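Local coordinates for protein copper-transporting atpase (Sulfolobus solfataricus, PDB 2YJ4) that probably couples ATP hydrolysis to the transport of copper ions across the cell membrane, as a P-type ATPase, here represented by its cytosolic phosphorylation and nucleotide-binding domains, at residues D29-N34 with E151-I156. The protein carries 1 engineered substitution. Sequence-based numbering, arbitrary orientation.
Sequences DTIIFN and EGLKII. Engineered in segment 29-34: Asn34 (natural residue Asp).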
ATOM      1  N   ASP A  29     -17.218  14.931   6.180  1.00 55.20           N
ATOM      2  CA  ASP A  29     -17.444  15.456   4.845  1.00 54.96           C
ATOM      3  C   ASP A  29     -16.266  15.135   3.929  1.00 57.78           C
ATOM      4  O   ASP A  29     -16.313  15.391   2.726  1.00 59.38           O
ATOM      5  CB  ASP A  29     -17.647  16.962   4.921  1.00 51.74           C
ATOM      6  CG  ASP A  29     -16.571  17.648   5.730  1.00 56.97           C
ATOM      7  OD1 ASP A  29     -15.383  17.307   5.558  1.00 56.42           O
ATOM      8  OD2 ASP A  29     -16.915  18.527   6.549  1.00 64.66           O
ATOM      9  N   THR A  30     -15.205  14.582   4.504  1.00 54.90           N
ATOM     10  CA  THR A  30     -14.000  14.283   3.741  1.00 51.01           C
ATOM     11  C   THR A  30     -13.510  12.878   4.052  1.00 46.66           C
ATOM     12  O   THR A  30     -13.299  12.528   5.214  1.00 48.88           O
ATOM     13  CB  THR A  30     -12.891  15.295   4.046  1.00 53.17           C
ATOM     14  OG1 THR A  30     -13.366  16.618   3.776  1.00 55.06           O
ATOM     15  CG2 THR A  30     -11.656  15.015   3.199  1.00 46.18           C
ATOM     16  N   ILE A  31     -13.355  12.069   3.008  1.00 47.00           N
ATOM     17  CA  ILE A  31     -12.887  10.691   3.152  1.00 44.13           C
ATOM     18  C   ILE A  31     -11.517  10.572   2.514  1.00 44.19           C
ATOM     19  O   ILE A  31     -11.382  10.751   1.297  1.00 45.50           O
ATOM     20  CB  ILE A  31     -13.828   9.677   2.451  1.00 46.45           C
ATOM     21  CG1 ILE A  31     -15.272   9.890   2.883  1.00 47.76           C
ATOM     22  CG2 ILE A  31     -13.424   8.233   2.787  1.00 43.66           C
ATOM     23  CD1 ILE A  31     -15.582   9.292   4.242  1.00 45.49           C
ATOM     24  N   ILE A  32     -10.499  10.285   3.318  1.00 36.11           N
ATOM     25  CA  ILE A  32      -9.152  10.153   2.761  1.00 41.34           C
ATOM     26  C   ILE A  32      -8.670   8.712   2.739  1.00 38.00           C
ATOM     27  O   ILE A  32      -8.679   8.041   3.764  1.00 39.41           O
ATOM     28  CB  ILE A  32      -8.129  10.967   3.532  1.00 37.61           C
ATOM     29  CG1 ILE A  32      -8.512  12.455   3.531  1.00 45.14           C
ATOM     30  CG2 ILE A  32      -6.764  10.780   2.900  1.00 41.02           C
ATOM     31  CD1 ILE A  32      -7.635  13.322   4.469  1.00 40.08           C
ATOM     32  N   PHE A  33      -8.272   8.230   1.571  1.00 33.14           N
ATOM     33  CA  PHE A  33      -7.711   6.895   1.489  1.00 35.59           C
ATOM     34  C   PHE A  33      -6.213   6.950   1.391  1.00 40.83           C
ATOM     35  O   PHE A  33      -5.686   7.594   0.492  1.00 43.87           O
ATOM     36  CB  PHE A  33      -8.220   6.173   0.256  1.00 40.27           C
ATOM     37  CG  PHE A  33      -9.663   5.798   0.332  1.00 46.93           C
ATOM     38  CD1 PHE A  33     -10.049   4.597   0.906  1.00 44.09           C
ATOM     39  CD2 PHE A  33     -10.635   6.642  -0.171  1.00 44.01           C
ATOM     40  CE1 PHE A  33     -11.381   4.238   0.970  1.00 45.84           C
ATOM     41  CE2 PHE A  33     -11.973   6.291  -0.111  1.00 50.23           C
ATOM     42  CZ  PHE A  33     -12.347   5.084   0.459  1.00 48.79           C
ATOM     43  N   ASN A  34      -5.527   6.283   2.313  1.00 41.03           N
ATOM     44  CA  ASN A  34      -4.144   5.902   2.062  1.00 44.73           C
ATOM     45  C   ASN A  34      -4.143   4.808   1.009  1.00 42.88           C
ATOM     46  O   ASN A  34      -4.965   3.897   1.059  1.00 52.06           O
ATOM     47  CB  ASN A  34      -3.466   5.410   3.331  1.00 42.85           C
ATOM     48  CG  ASN A  34      -3.257   6.517   4.331  1.00 48.82           C
ATOM     49  OD1 ASN A  34      -2.357   7.351   4.169  1.00 47.77           O
ATOM     50  ND2 ASN A  34      -4.093   6.543   5.380  1.00 43.20           N
ATOM     51  N   GLU A 151     -23.966  11.864   0.102  1.00 86.10           N
ATOM     52  CA  GLU A 151     -23.732  13.148   0.731  1.00 84.11           C
ATOM     53  C   GLU A 151     -23.148  14.089  -0.313  1.00 84.69           C
ATOM     54  O   GLU A 151     -23.597  14.128  -1.464  1.00 85.83           O
ATOM     55  CB  GLU A 151     -22.771  12.999   1.918  1.00 83.67           C
ATOM     56  CG  GLU A 151     -23.260  12.024   3.001  1.00 88.28           C
ATOM     57  CD  GLU A 151     -22.577  12.232   4.352  1.00 88.44           C
ATOM     58  OE1 GLU A 151     -21.960  13.307   4.554  1.00 80.87           O
ATOM     59  OE2 GLU A 151     -22.665  11.317   5.209  1.00 81.15           O
ATOM     60  N   GLY A 152     -22.145  14.849   0.101  1.00 85.48           N
ATOM     61  CA  GLY A 152     -21.360  15.656  -0.807  1.00 78.31           C
ATOM     62  C   GLY A 152     -19.941  15.400  -0.379  1.00 74.79           C
ATOM     63  O   GLY A 152     -19.208  16.317  -0.005  1.00 77.86           O
ATOM     64  N   LEU A 153     -19.560  14.129  -0.403  1.00 73.43           N
ATOM     65  CA  LEU A 153     -18.274  13.731   0.146  1.00 66.39           C
ATOM     66  C   LEU A 153     -17.112  13.986  -0.804  1.00 61.92           C
ATOM     67  O   LEU A 153     -17.111  13.548  -1.954  1.00 61.31           O
ATOM     68  CB  LEU A 153     -18.306  12.280   0.622  1.00 63.33           C
ATOM     69  CG  LEU A 153     -19.154  12.071   1.877  1.00 68.23           C
ATOM     70  CD1 LEU A 153     -19.076  10.650   2.368  1.00 70.70           C
ATOM     71  CD2 LEU A 153     -18.690  13.006   2.961  1.00 68.51           C
ATOM     72  N   LYS A 154     -16.139  14.736  -0.302  1.00 60.71           N
ATOM     73  CA  LYS A 154     -14.857  14.920  -0.976  1.00 61.43           C
ATOM     74  C   LYS A 154     -13.961  13.720  -0.679  1.00 57.17           C
ATOM     75  O   LYS A 154     -13.856  13.245   0.462  1.00 52.15           O
ATOM     76  CB  LYS A 154     -14.180  16.214  -0.512  1.00 53.93           C
ATOM     77  CG  LYS A 154     -12.733  16.353  -0.950  1.00 63.55           C
ATOM     78  CD  LYS A 154     -12.103  17.590  -0.325  1.00 65.87           C
ATOM     79  CE  LYS A 154     -12.625  17.787   1.098  1.00 62.27           C
ATOM     80  NZ  LYS A 154     -12.232  19.091   1.693  1.00 68.18           N
ATOM     81  N   ILE A 155     -13.324  13.215  -1.718  1.00 55.47           N
ATOM     82  CA  ILE A 155     -12.504  12.033  -1.562  1.00 53.47           C
ATOM     83  C   ILE A 155     -11.093  12.397  -1.926  1.00 47.39           C
ATOM     84  O   ILE A 155     -10.863  12.963  -2.984  1.00 48.09           O
ATOM     85  CB  ILE A 155     -12.977  10.898  -2.470  1.00 49.38           C
ATOM     86  CG1 ILE A 155     -14.394  10.483  -2.085  1.00 50.66           C
ATOM     87  CG2 ILE A 155     -12.012   9.733  -2.382  1.00 51.88           C
ATOM     88  CD1 ILE A 155     -14.875   9.259  -2.803  1.00 62.01           C
ATOM     89  N   ILE A 156     -10.159  12.082  -1.036  1.00 40.81           N
ATOM     90  CA  ILE A 156      -8.757  12.351  -1.270  1.00 43.94           C
ATOM     91  C   ILE A 156      -7.968  11.055  -1.143  1.00 43.68           C
ATOM     92  O   ILE A 156      -8.243  10.230  -0.261  1.00 43.49           O
ATOM     93  CB  ILE A 156      -8.210  13.390  -0.246  1.00 44.71           C
ATOM     94  CG1 ILE A 156      -9.037  14.685  -0.297  1.00 43.87           C
ATOM     95  CG2 ILE A 156      -6.726  13.657  -0.489  1.00 42.17           C
ATOM     96  CD1 ILE A 156      -8.653  15.717   0.753  1.00 44.52           C
TER
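Lys154 starts extended, its CG anti to the backbone N, then bends at chi3 (37°), which lays CE against Thr30, where CG2 is anti to the backbone N and OG1 stands beside it. CE then lies 3.0 Å from Thr30 OG1, the two side chains running side by side above neighbouring parallel strands of the Rossmann-like core of the phosphorylation domain, a haloacid dehalogenase fold. Strand 30-34 sits centrally, between 154-158 and 201-205. The strand directions differ by 18°, and the bonds alternate as in a parallel pair: Lys154 N to Asp29 O, Ile31 N to Lys154 O, Ile156 N to Ile31 O and Phe33 N to Ile156 O. The second is nearly straight, at 173°. Thr30 OG1 does not bond to the ammonium; it donates to Asp29 OD1 at 2.8 Å, on the anti side of the carboxylate and somewhat out of its plane. Loss of this hydroxyl and of the methyl, as with an alanine here, is likely to leave Asp29 OD1 with one partner fewer and to open a gap beside Lys154 CE and Ile156 CD1. Ile156 CD1 reaches Thr30 CG2 at 3.9 Å while its CB meets Ile32 CG1, and Leu194 of helix 184-196 covers this face. The other face carries Ile31, Leu153, Phe33 and Ile155, with helix 142-149 packed on Leu153 and Ile155. Leu153 divides its branches: CD1 touches Ile31 CG1, whereas CD2 presses to 3.3 Å from Asp29 CA. Engineered Asn34 ends the strand where P-type ATPases carry their phosphorylated aspartate. Just before it, the Phe33 ring turns its edge to Ile155, CD2 standing 4.0 Å from Ile155 CG2, which lies near the ring plane.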